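UDP-N-acetylglucosamine 2-epimerase (PDB 3OT5) probably catalyses the reversible epimerisation at C2 of UDP-N-acetylglucosamine to UDP-N-acetylmannosamine. Local coordinates at residues R101-I106 with A130-F135; K29-F34 with E108-E113; P115-V120 with Q138-H143; E58-I63 with K81-L86; I41-L46 with L119-T124. One frame throughout, in Å; residues are numbered along the deposited sequence.

Overall arrangement
All five contacts lie in the N-terminal Rossmann-like domain, built on one parallel sheet. Interactions 3 and 4 join neighbouring strands through backbone hydrogen bonds. Interaction 3 sits in the middle of the sheet and is buried. Interaction 4 is at the edge strand, partly exposed, and uses an aspartate side chain as well. Interactions 1 and 2 share helix 95-113: the first packs it on helix 125-136, the second on strand 28-34. Interaction 1 is apolar, while interaction 2 adds a salt bridge at its outer end. Interaction 5 packs helix 37-51 on strand 117-121, the strand that interaction 3 also uses, and shares L119 and V120 with it.

Interaction 1 (R101-I106 with A130-F135); sequences RVMNGI and AGLATF
I106 presents its branched side chain to the A130-F135 helix and spreads it over two alanines one turn apart. CG1 lies against A130 CB at 3.9 Å. CG2 meets A133 CB at 3.8 Å. The first torsion (chi1 -64°) sets CG2 anti to the backbone N and CG1 anti to the carbonyl carbon, and this divides the two branches between the two methyls. The CB of A133 is directed toward the other helix. It also rests on the backbone, 3.4 Å from M103 O, so the two helices come close here. M103 and A133 have the nearest CA atoms, 5.4 Å apart.

M103 runs along the partly exposed side. Its CG is anti to the backbone N (chi1 176°), and the chain stays extended as far as the sulfur. There SD touches L132 CD2 at 3.6 Å, and the two side chains cross at a slant. The CB of L132 is directed past the other helix, but its CD2 branch closes on the sulfur. V102 adds a marginal contact, with CG1 near A130 N.

The segment axes approach to 8.0 Å and cross at -39°. Both helices cover the same face of the sheet, where I106 and A130 also touch I33 of strand 28-34. T134 turns its hydroxyl back to A130 O, 2.7 Å from OG1. T134 N reaches that oxygen from the opposite face of the carbonyl plane. No hydrogen bond or charge pair joins the two segments. Their association here therefore rests on van der Waals contact and the burial of apolar surface, and the small alanines allow the close approach.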
# COMPACT_ATOMS: atom_id res chain seq x y z
N ARG A 101 2.54 -5.64 25.23
CA ARG A 101 3.47 -4.50 25.30
C ARG A 101 2.95 -3.24 24.61
O ARG A 101 3.06 -2.14 25.15
CB ARG A 101 4.85 -4.86 24.74
CG ARG A 101 5.67 -5.73 25.66
CD ARG A 101 7.08 -5.92 25.14
NE ARG A 101 7.93 -6.61 26.11
CZ ARG A 101 8.07 -7.93 26.21
NH1 ARG A 101 7.42 -8.75 25.39
NH2 ARG A 101 8.87 -8.43 27.14
N VAL A 102 2.38 -3.42 23.42
CA VAL A 102 1.83 -2.31 22.66
C VAL A 102 0.57 -1.73 23.32
O VAL A 102 0.38 -0.50 23.35
CB VAL A 102 1.47 -2.76 21.21
CG1 VAL A 102 0.69 -1.70 20.53
CG2 VAL A 102 2.73 -3.11 20.41
N MET A 103 -0.27 -2.62 23.84
CA MET A 103 -1.51 -2.22 24.49
C MET A 103 -1.23 -1.44 25.77
O MET A 103 -1.85 -0.41 26.01
CB MET A 103 -2.34 -3.45 24.81
CG MET A 103 -3.63 -3.16 25.56
SD MET A 103 -4.43 -4.70 26.06
CE MET A 103 -3.13 -5.50 26.99
N ASN A 104 -0.32 -1.94 26.59
CA ASN A 104 0.03 -1.25 27.84
C ASN A 104 0.77 0.04 27.55
O ASN A 104 0.57 1.04 28.25
CB ASN A 104 0.85 -2.17 28.74
CG ASN A 104 0.03 -3.31 29.30
OD1 ASN A 104 -1.08 -3.10 29.79
ND2 ASN A 104 0.58 -4.51 29.27
N GLY A 105 1.61 0.02 26.52
CA GLY A 105 2.36 1.20 26.11
C GLY A 105 1.41 2.28 25.62
O GLY A 105 1.44 3.40 26.11
N ILE A 106 0.56 1.93 24.67
CA ILE A 106 -0.40 2.87 24.11
C ILE A 106 -1.42 3.32 25.17
O ILE A 106 -1.83 4.47 25.18
CB ILE A 106 -1.10 2.30 22.88
CG1 ILE A 106 -0.07 2.07 21.77
CG2 ILE A 106 -2.17 3.27 22.40
CD1 ILE A 106 0.71 3.34 21.39
N ALA A 130 -3.36 -1.03 19.86
CA ALA A 130 -3.50 0.39 20.11
C ALA A 130 -4.98 0.73 20.09
O ALA A 130 -5.45 1.61 20.83
CB ALA A 130 -2.72 1.18 19.06
N GLY A 131 -5.74 0.04 19.24
CA GLY A 131 -7.16 0.25 19.14
C GLY A 131 -7.83 -0.11 20.44
O GLY A 131 -8.66 0.63 20.97
N LEU A 132 -7.44 -1.26 20.97
CA LEU A 132 -7.98 -1.73 22.22
C LEU A 132 -7.62 -0.77 23.37
O LEU A 132 -8.47 -0.49 24.23
CB LEU A 132 -7.44 -3.13 22.49
CG LEU A 132 -7.96 -3.82 23.75
CD1 LEU A 132 -9.48 -3.99 23.72
CD2 LEU A 132 -7.28 -5.16 23.85
N ALA A 133 -6.39 -0.27 23.39
CA ALA A 133 -6.01 0.68 24.46
C ALA A 133 -6.85 1.96 24.29
O ALA A 133 -7.22 2.59 25.26
CB ALA A 133 -4.52 1.00 24.42
N THR A 134 -7.16 2.31 23.05
CA THR A 134 -7.98 3.47 22.72
C THR A 134 -9.40 3.27 23.31
O THR A 134 -9.97 4.18 23.93
CB THR A 134 -8.01 3.71 21.18
OG1 THR A 134 -6.69 4.05 20.74
CG2 THR A 134 -8.96 4.82 20.79
N PHE A 135 -9.93 2.06 23.15
CA PHE A 135 -11.24 1.75 23.70
C PHE A 135 -11.20 1.76 25.23
O PHE A 135 -12.09 2.31 25.89
CB PHE A 135 -11.73 0.39 23.23
CG PHE A 135 -12.92 -0.10 24.00
CD1 PHE A 135 -14.15 0.48 23.82
CD2 PHE A 135 -12.80 -1.15 24.89
CE1 PHE A 135 -15.24 0.04 24.53
CE2 PHE A 135 -13.89 -1.59 25.61
CZ PHE A 135 -15.10 -1.00 25.44

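Interaction 2 (K29-F34 with E108-E113); sequences KVMSIF and EVIAAE
M31 fills the tight part of this contact by reaching from the strand into the side of the E108-E113 helix. With chi1 at 178° the M31 chain extends from the strand out to its sulfur. SD lies 3.9 Å from I110 CG1. The chain then bends at the last torsion, which carries CE to the other side chains. CE meets V109 CG1 at 3.9 Å and E113 CB at 3.5 Å. V109 and I110 are crossed at a slant, E113 at about a right angle. All three hydrophobic residues are buried, and V62 and P115 also border M31.

The other end is polar and partly exposed. K29 stretches its extended chain to the C-terminal end of the helix, and NZ makes two bonds to one residue. It forms a salt bridge with E113 OE1 at 2.9 Å, meeting it on the anti side and 32° out of the carboxylate plane. It also donates to E113 O at 3.0 Å. This carbonyl lies in the last turn of the helix, so the lysine charge would probably be favourable to the helix dipole. E58 is a weak, long ion-pair partner of the same NZ.

Strand and helix run nearly antiparallel, 165° between segment axes that approach to 10.9 Å. Such a helix, running back antiparallel to the strands of a parallel sheet, is typical of the three-layer alpha/beta/alpha sandwich of Rossmann-like domains.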
# COMPACT_ATOMS: atom_id res chain seq x y z
N LYS A 29 -7.46 16.93 18.71
CA LYS A 29 -6.17 16.30 18.87
C LYS A 29 -6.23 14.89 18.33
O LYS A 29 -6.92 14.05 18.86
CB LYS A 29 -5.72 16.31 20.34
CG LYS A 29 -4.32 15.73 20.53
CD LYS A 29 -3.79 15.98 21.93
CE LYS A 29 -2.33 15.60 22.05
NZ LYS A 29 -1.79 15.89 23.40
N VAL A 30 -5.51 14.66 17.23
CA VAL A 30 -5.47 13.36 16.57
C VAL A 30 -4.13 12.69 16.80
O VAL A 30 -3.07 13.25 16.51
CB VAL A 30 -5.63 13.49 15.07
CG1 VAL A 30 -5.62 12.08 14.42
CG2 VAL A 30 -6.91 14.23 14.72
N MET A 31 -4.19 11.47 17.33
CA MET A 31 -3.01 10.68 17.59
C MET A 31 -2.96 9.60 16.54
O MET A 31 -3.83 8.76 16.49
CB MET A 31 -3.10 10.05 18.98
CG MET A 31 -1.94 9.16 19.30
SD MET A 31 -2.02 8.48 20.95
CE MET A 31 -1.90 9.97 21.94
N SER A 32 -1.93 9.65 15.69
CA SER A 32 -1.76 8.67 14.63
C SER A 32 -0.70 7.69 15.04
O SER A 32 0.43 8.07 15.37
CB SER A 32 -1.38 9.36 13.33
OG SER A 32 -2.43 10.23 12.93
N ILE A 33 -1.07 6.42 15.05
CA ILE A 33 -0.16 5.39 15.45
C ILE A 33 0.30 4.54 14.29
O ILE A 33 -0.52 4.05 13.51
CB ILE A 33 -0.83 4.43 16.45
CG1 ILE A 33 -1.41 5.21 17.63
CG2 ILE A 33 0.15 3.38 16.94
CD1 ILE A 33 -2.13 4.34 18.62
N PHE A 34 1.60 4.39 14.14
CA PHE A 34 2.14 3.49 13.12
C PHE A 34 3.36 2.73 13.65
O PHE A 34 4.19 3.27 14.38
CB PHE A 34 2.32 4.13 11.73
CG PHE A 34 2.87 5.52 11.72
CD1 PHE A 34 4.23 5.74 11.62
CD2 PHE A 34 2.02 6.61 11.72
CE1 PHE A 34 4.72 7.02 11.57
CE2 PHE A 34 2.50 7.89 11.67
CZ PHE A 34 3.86 8.10 11.59
N GLU A 108 -0.92 3.89 28.23
CA GLU A 108 -0.23 4.95 28.98
C GLU A 108 -0.08 6.22 28.14
O GLU A 108 -0.31 7.32 28.64
CB GLU A 108 1.13 4.45 29.44
CG GLU A 108 1.89 5.41 30.35
CD GLU A 108 3.20 4.84 30.85
OE1 GLU A 108 3.54 3.69 30.47
OE2 GLU A 108 3.90 5.52 31.62
N VAL A 109 0.29 6.08 26.87
CA VAL A 109 0.45 7.25 26.02
C VAL A 109 -0.87 7.99 25.85
O VAL A 109 -0.91 9.22 25.94
CB VAL A 109 1.05 6.88 24.64
CG1 VAL A 109 1.04 8.09 23.71
CG2 VAL A 109 2.46 6.36 24.82
N ILE A 110 -1.95 7.24 25.62
CA ILE A 110 -3.26 7.84 25.43
C ILE A 110 -3.76 8.52 26.71
O ILE A 110 -4.24 9.65 26.67
CB ILE A 110 -4.28 6.80 24.96
CG1 ILE A 110 -3.92 6.32 23.55
CG2 ILE A 110 -5.67 7.38 24.97
CD1 ILE A 110 -4.75 5.19 23.05
N ALA A 111 -3.63 7.83 27.84
CA ALA A 111 -4.06 8.38 29.14
C ALA A 111 -3.43 9.74 29.41
O ALA A 111 -4.11 10.65 29.89
CB ALA A 111 -3.71 7.41 30.28
N ALA A 112 -2.14 9.87 29.09
CA ALA A 112 -1.40 11.11 29.31
C ALA A 112 -1.73 12.19 28.27
O ALA A 112 -2.10 13.31 28.63
CB ALA A 112 0.09 10.82 29.32
N GLU A 113 -1.58 11.86 26.99
CA GLU A 113 -1.82 12.81 25.90
C GLU A 113 -3.28 13.25 25.76
O GLU A 113 -3.55 14.38 25.32
CB GLU A 113 -1.34 12.22 24.56
CG GLU A 113 0.17 11.98 24.49
CD GLU A 113 0.99 13.27 24.50
OE1 GLU A 113 0.62 14.25 23.79
OE2 GLU A 113 2.03 13.30 25.19

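Interaction 3 (P115-V120 with Q138-H143); sequences PDIVLV and QKMLGH
V118 is held through both its N-H and its carbonyl by the 138-143 segment, and backbone hydrogen bonds carry most of the polar contact. V118 N donates to M140 O at 2.9 Å. V118 O accepts from G142 N at 2.8 Å, with an angle of 175° at the hydrogen. V120 N then donates to G142 O at 3.0 Å. Weaker CA-H...O contacts lie between these bonds, among them L119 CA to G142 O.

The pairs I117-M140, V118-L141, L119-G142 and V120-H143 are in parallel register. The two strands belong to a right-handed beta-alpha-beta crossover, with helix 125-136 between them. A Schellman motif at Q138 ends that helix.

The apolar contacts divide over two faces. On the V118 and V120 face, L141 CD1 lies 3.9 Å from V120 CG2, and the two side chains cross at about a right angle. On the other face, L119 CD2 lies directly on the backbone of G142, 3.6 Å from G142 CA. I117 CG1 also lies there, near M140 CB.

Side-chain polar contacts are few. K139 curls round the carbonyl oxygen of P115, with bends at chi2, chi3 and chi4. Its CG comes to 3.2 Å from P115 O, but the bond from NZ to that oxygen is weak, and N114 OD1 is the stronger partner. The H143 ring turns its edge to V120 O in plane, while NE2 is hydrogen-bonded to G122 O.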
# COMPACT_ATOMS: atom_id res chain seq x y z
N PRO A 115 -5.81 12.39 23.66
CA PRO A 115 -6.27 12.81 22.36
C PRO A 115 -7.76 12.61 22.20
O PRO A 115 -8.37 11.78 22.89
CB PRO A 115 -5.55 11.85 21.41
CG PRO A 115 -5.37 10.61 22.22
CD PRO A 115 -5.03 11.14 23.58
N ASP A 116 -8.34 13.36 21.28
CA ASP A 116 -9.75 13.25 20.97
C ASP A 116 -9.99 12.03 20.11
O ASP A 116 -11.06 11.44 20.14
CB ASP A 116 -10.19 14.49 20.23
CG ASP A 116 -10.05 15.71 21.08
OD1 ASP A 116 -10.33 15.61 22.29
OD2 ASP A 116 -9.67 16.76 20.55
N ILE A 117 -9.00 11.65 19.32
CA ILE A 117 -9.17 10.51 18.46
C ILE A 117 -7.84 9.89 18.15
O ILE A 117 -6.84 10.58 18.00
CB ILE A 117 -9.90 10.90 17.16
CG1 ILE A 117 -10.14 9.67 16.27
CG2 ILE A 117 -9.10 11.96 16.38
CD1 ILE A 117 -10.97 9.99 15.04
N VAL A 118 -7.85 8.58 18.08
CA VAL A 118 -6.66 7.83 17.78
C VAL A 118 -6.91 7.14 16.46
O VAL A 118 -7.99 6.56 16.24
CB VAL A 118 -6.37 6.79 18.85
CG1 VAL A 118 -5.08 6.02 18.49
CG2 VAL A 118 -6.22 7.47 20.19
N LEU A 119 -5.92 7.21 15.57
CA LEU A 119 -6.04 6.57 14.26
C LEU A 119 -5.05 5.44 14.17
O LEU A 119 -3.84 5.62 14.37
CB LEU A 119 -5.79 7.55 13.12
CG LEU A 119 -6.70 8.77 13.09
CD1 LEU A 119 -6.27 9.72 11.96
CD2 LEU A 119 -8.16 8.35 12.95
N VAL A 120 -5.60 4.25 13.89
CA VAL A 120 -4.80 3.05 13.72
C VAL A 120 -5.01 2.64 12.28
O VAL A 120 -6.05 2.97 11.64
CB VAL A 120 -5.19 1.94 14.72
CG1 VAL A 120 -4.99 2.45 16.21
CG2 VAL A 120 -6.61 1.51 14.49
N GLN A 138 -11.49 5.01 26.47
CA GLN A 138 -12.71 5.64 26.01
C GLN A 138 -12.49 6.85 25.09
O GLN A 138 -13.12 7.90 25.26
CB GLN A 138 -13.61 5.98 27.19
CG GLN A 138 -14.04 4.74 27.94
CD GLN A 138 -15.05 5.04 29.02
OE1 GLN A 138 -15.07 6.13 29.60
NE2 GLN A 138 -15.90 4.06 29.30
N LYS A 139 -11.59 6.67 24.12
CA LYS A 139 -11.30 7.69 23.11
C LYS A 139 -11.88 7.21 21.80
O LYS A 139 -12.02 6.00 21.57
CB LYS A 139 -9.80 7.88 22.87
CG LYS A 139 -8.99 8.79 23.76
CD LYS A 139 -9.18 8.58 25.21
CE LYS A 139 -10.25 9.48 25.77
NZ LYS A 139 -9.76 10.89 25.77
N MET A 140 -12.21 8.15 20.93
CA MET A 140 -12.74 7.78 19.66
C MET A 140 -11.63 7.09 18.85
O MET A 140 -10.46 7.50 18.89
CB MET A 140 -13.28 9.00 18.94
CG MET A 140 -13.99 8.65 17.67
SD MET A 140 -14.73 10.09 16.95
CE MET A 140 -15.51 9.38 15.49
N LEU A 141 -12.01 6.02 18.17
CA LEU A 141 -11.08 5.23 17.37
C LEU A 141 -11.43 5.31 15.90
O LEU A 141 -12.55 5.01 15.48
CB LEU A 141 -11.13 3.75 17.81
CG LEU A 141 -10.16 2.81 17.10
CD1 LEU A 141 -8.72 3.29 17.23
CD2 LEU A 141 -10.29 1.39 17.65
N GLY A 142 -10.45 5.72 15.11
CA GLY A 142 -10.62 5.82 13.67
C GLY A 142 -9.76 4.73 13.05
O GLY A 142 -8.60 4.54 13.45
N HIS A 143 -10.31 4.03 12.07
CA HIS A 143 -9.60 2.93 11.42
C HIS A 143 -9.33 3.25 9.96
O HIS A 143 -10.26 3.30 9.13
CB HIS A 143 -10.41 1.66 11.63
CG HIS A 143 -9.73 0.39 11.22
ND1 HIS A 143 -10.43 -0.74 10.86
CD2 HIS A 143 -8.42 0.10 11.06
CE1 HIS A 143 -9.57 -1.69 10.55
NE2 HIS A 143 -8.35 -1.21 10.65

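Interaction 4 (E58-I63 with K81-L86); sequences ESTVVI and KPDIDL
D83 reaches from its loop to the E58-I63 strand and takes hold of its backbone. The side chain can be followed outward. CB lies 3.4 Å from V61 O and also faces T60 CG2, the two side chains crossing at about a right angle. CG is anti to the carbonyl carbon (chi1 -59°), which brings the carboxylate alongside the strand's edge, near V61 N and T60 CA. At the tip, OD2 accepts from V61 N at 3.0 Å. That bond is nearly straight at the hydrogen (175°), but the donor comes from above the carboxylate plane, 54° out of it. D83 OD1 stays 3.9 Å from S59 O and makes no bond to it.

V61 is therefore gripped at both polar backbone atoms. Its oxygen takes two donors, D83 N at 2.7 Å and I84 N at 3.0 Å. Both lie in the carbonyl plane, and the bond from D83 N is the more bent.

Beyond this point the segments pair as parallel strands, V62 with I84 and I63 with D85. Strand 84-85 is the outermost at this side of the parallel Rossmann-like sheet. I63 N donates to I84 O at 2.8 Å, and I63 O accepts from L86 N.

Side chains close the contact on each face. I63 CD1 presses on P82 CB at 3.4 Å, tighter than usual for two carbons. V61 CG1 flanks the same proline. On the other face V62 CG1 lies against I84 CB at 4.2 Å. Helix 95-113 covers that face, with I106 on V62 and L86, and V109 on I84.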
# COMPACT_ATOMS: atom_id res chain seq x y z
N GLU A 58 -4.46 19.12 15.99
CA GLU A 58 -3.24 19.00 16.75
C GLU A 58 -2.82 17.56 16.41
O GLU A 58 -3.59 16.62 16.62
CB GLU A 58 -3.51 19.20 18.23
CG GLU A 58 -2.28 19.12 19.14
CD GLU A 58 -2.56 19.58 20.57
OE1 GLU A 58 -3.60 20.26 20.80
OE2 GLU A 58 -1.73 19.28 21.47
N SER A 59 -1.66 17.39 15.79
CA SER A 59 -1.21 16.06 15.40
C SER A 59 -0.17 15.46 16.34
O SER A 59 0.87 16.04 16.54
CB SER A 59 -0.64 16.10 13.99
OG SER A 59 -0.23 14.82 13.57
N THR A 60 -0.47 14.29 16.92
CA THR A 60 0.48 13.61 17.79
C THR A 60 0.82 12.29 17.09
O THR A 60 -0.04 11.45 16.88
CB THR A 60 -0.06 13.31 19.19
OG1 THR A 60 -0.45 14.54 19.84
CG2 THR A 60 1.01 12.62 20.05
N VAL A 61 2.08 12.13 16.73
CA VAL A 61 2.52 10.91 16.06
C VAL A 61 3.25 10.04 17.05
O VAL A 61 4.22 10.47 17.69
CB VAL A 61 3.43 11.22 14.89
CG1 VAL A 61 4.08 9.94 14.38
CG2 VAL A 61 2.64 11.96 13.79
N VAL A 62 2.76 8.80 17.16
CA VAL A 62 3.29 7.81 18.06
C VAL A 62 3.83 6.62 17.26
O VAL A 62 3.10 6.00 16.48
CB VAL A 62 2.18 7.29 19.01
CG1 VAL A 62 2.76 6.29 20.00
CG2 VAL A 62 1.50 8.46 19.73
N ILE A 63 5.10 6.31 17.46
CA ILE A 63 5.73 5.19 16.79
C ILE A 63 5.81 3.99 17.73
O ILE A 63 6.13 4.13 18.92
CB ILE A 63 7.16 5.53 16.33
CG1 ILE A 63 7.15 6.77 15.43
CG2 ILE A 63 7.77 4.36 15.59
CD1 ILE A 63 8.54 7.13 14.92
N LYS A 81 8.08 14.83 12.42
CA LYS A 81 8.79 14.64 13.65
C LYS A 81 7.86 13.80 14.50
O LYS A 81 6.75 14.23 14.79
CB LYS A 81 9.01 15.99 14.34
CG LYS A 81 9.63 17.09 13.46
CD LYS A 81 11.04 16.76 12.99
CE LYS A 81 11.61 17.94 12.19
NZ LYS A 81 13.01 17.72 11.73
N PRO A 82 8.27 12.57 14.88
CA PRO A 82 7.40 11.76 15.71
C PRO A 82 7.36 12.31 17.14
O PRO A 82 8.40 12.72 17.65
CB PRO A 82 8.06 10.38 15.68
CG PRO A 82 9.49 10.66 15.46
CD PRO A 82 9.56 11.90 14.62
N ASP A 83 6.19 12.34 17.76
CA ASP A 83 6.07 12.90 19.12
C ASP A 83 6.46 11.91 20.22
O ASP A 83 7.10 12.28 21.21
CB ASP A 83 4.66 13.44 19.38
CG ASP A 83 4.26 14.52 18.39
OD1 ASP A 83 4.06 15.68 18.82
OD2 ASP A 83 4.20 14.24 17.17
N ILE A 84 6.06 10.66 20.06
CA ILE A 84 6.35 9.62 21.03
C ILE A 84 6.89 8.39 20.30
O ILE A 84 6.37 8.00 19.25
CB ILE A 84 5.09 9.29 21.88
CG1 ILE A 84 4.67 10.55 22.65
CG2 ILE A 84 5.35 8.13 22.83
CD1 ILE A 84 3.46 10.38 23.52
N ASP A 85 7.95 7.81 20.85
CA ASP A 85 8.58 6.64 20.24
C ASP A 85 8.72 5.55 21.28
O ASP A 85 9.57 5.62 22.15
CB ASP A 85 9.95 7.02 19.66
CG ASP A 85 10.60 5.89 18.87
OD1 ASP A 85 11.49 6.18 18.04
OD2 ASP A 85 10.20 4.72 19.04
N LEU A 86 7.85 4.54 21.19
CA LEU A 86 7.87 3.41 22.10
C LEU A 86 8.76 2.31 21.53
O LEU A 86 8.53 1.82 20.42
CB LEU A 86 6.46 2.86 22.31
CG LEU A 86 5.44 3.88 22.81
CD1 LEU A 86 4.10 3.20 22.99
CD2 LEU A 86 5.91 4.52 24.12

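Interaction 5 (I41-L46 with L119-T124); sequences IKMAPL and LVHGDT
Helix segment 41-46 runs roughly antiparallel to strand 119-121, where M43 and H121 have the nearest CA atoms. The segment axes lie 9.7 Å apart at an angle of 150°. This is helix-on-sheet packing of a Rossmann-like domain, on the sheet face that carries L119 and H121. The helix is kinked at P45 and L46. Past the strand, a type II' turn runs from H121 to T124, with G122 at positive phi. T124 is the N-cap of the next helix.

M43 holds the middle. Bends at chi2 and chi3 fold its chain back along the strand, and it slides past H121 in the opposite direction. SD lies 3.6 Å from H121 CB and sits at the edge of the imidazole ring, 4.8 Å from its centroid. M43 CE goes on to L119 CB at 3.9 Å and lies near L119 O. One turn on, L46 CD2 meets L119 CD1 at 3.8 Å, the two side chains crossing at about a right angle.

K42 meets H121 at the NE2 end of the ring. A chi1 of -68° puts K42 CG beside its own backbone N, and the extended side chain crosses that of H121 at about a right angle, with CD placed obliquely to the ring. NZ travels beyond the ring to a salt bridge with E145. The methylene groups do the touching: K42 CB is 3.5 Å from H121 NE2, and K42 CD is 3.2 Å from that same nitrogen.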
# COMPACT_ATOMS: atom_id res chain seq x y z
N ILE A 41 4.30 4.82 5.52
CA ILE A 41 4.06 5.36 4.20
C ILE A 41 2.59 5.66 3.96
O ILE A 41 2.26 6.65 3.31
CB ILE A 41 4.61 4.39 3.12
CG1 ILE A 41 6.14 4.40 3.17
CG2 ILE A 41 4.13 4.80 1.73
CD1 ILE A 41 6.80 3.44 2.21
N LYS A 42 1.71 4.80 4.47
CA LYS A 42 0.26 4.97 4.31
C LYS A 42 -0.34 5.96 5.31
O LYS A 42 -1.39 6.51 5.04
CB LYS A 42 -0.48 3.62 4.44
CG LYS A 42 -0.24 2.64 3.30
CD LYS A 42 -1.08 1.36 3.46
CE LYS A 42 -0.97 0.47 2.23
NZ LYS A 42 -1.71 -0.84 2.36
N MET A 43 0.30 6.17 6.46
CA MET A 43 -0.20 7.11 7.48
C MET A 43 0.41 8.50 7.34
O MET A 43 -0.24 9.49 7.69
CB MET A 43 0.02 6.58 8.90
CG MET A 43 -0.81 5.35 9.25
SD MET A 43 -2.59 5.64 9.36
CE MET A 43 -2.72 6.36 10.98
N ALA A 44 1.64 8.57 6.83
CA ALA A 44 2.32 9.87 6.64
C ALA A 44 1.46 10.92 5.93
O ALA A 44 1.33 12.03 6.42
CB ALA A 44 3.64 9.68 5.90
N PRO A 45 0.85 10.56 4.77
CA PRO A 45 0.02 11.52 4.04
C PRO A 45 -1.10 12.09 4.89
O PRO A 45 -1.45 13.26 4.76
CB PRO A 45 -0.57 10.68 2.90
CG PRO A 45 0.29 9.55 2.76
CD PRO A 45 0.80 9.24 4.14
N LEU A 46 -1.67 11.25 5.73
CA LEU A 46 -2.74 11.64 6.62
C LEU A 46 -2.17 12.62 7.65
O LEU A 46 -2.78 13.66 7.95
CB LEU A 46 -3.33 10.39 7.27
CG LEU A 46 -4.67 10.44 8.00
CD1 LEU A 46 -5.75 11.03 7.11
CD2 LEU A 46 -5.03 9.02 8.45
N LEU A 119 -5.92 7.21 15.57
CA LEU A 119 -6.04 6.57 14.26
C LEU A 119 -5.05 5.44 14.17
O LEU A 119 -3.84 5.62 14.37
CB LEU A 119 -5.79 7.55 13.12
CG LEU A 119 -6.70 8.77 13.09
CD1 LEU A 119 -6.27 9.72 11.96
CD2 LEU A 119 -8.16 8.35 12.95
N VAL A 120 -5.60 4.25 13.89
CA VAL A 120 -4.80 3.05 13.72
C VAL A 120 -5.01 2.64 12.28
O VAL A 120 -6.05 2.97 11.64
CB VAL A 120 -5.19 1.94 14.72
CG1 VAL A 120 -4.99 2.45 16.21
CG2 VAL A 120 -6.61 1.51 14.49
N HIS A 121 -4.03 1.94 11.74
CA HIS A 121 -4.10 1.55 10.36
C HIS A 121 -4.14 0.06 10.11
O HIS A 121 -3.44 -0.74 10.75
CB HIS A 121 -2.88 2.09 9.62
CG HIS A 121 -2.88 1.76 8.16
ND1 HIS A 121 -2.58 0.50 7.69
CD2 HIS A 121 -3.17 2.52 7.08
CE1 HIS A 121 -2.69 0.50 6.37
NE2 HIS A 121 -3.04 1.71 5.97
N GLY A 122 -4.97 -0.30 9.13
CA GLY A 122 -5.07 -1.66 8.66
C GLY A 122 -5.23 -2.82 9.62
O GLY A 122 -6.03 -2.79 10.56
N ASP A 123 -4.38 -3.82 9.42
CA ASP A 123 -4.51 -5.07 10.14
C ASP A 123 -3.32 -5.58 10.95
O ASP A 123 -3.27 -6.76 11.30
CB ASP A 123 -4.87 -6.08 9.07
CG ASP A 123 -3.92 -6.03 7.90
OD1 ASP A 123 -2.72 -5.70 8.11
OD2 ASP A 123 -4.36 -6.33 6.77
N THR A 124 -2.38 -4.71 11.26
CA THR A 124 -1.25 -5.15 12.06
C THR A 124 -1.67 -5.36 13.50
O THR A 124 -2.67 -4.84 13.96
CB THR A 124 -0.11 -4.14 12.03
OG1 THR A 124 -0.61 -2.84 12.41
CG2 THR A 124 0.50 -4.09 10.64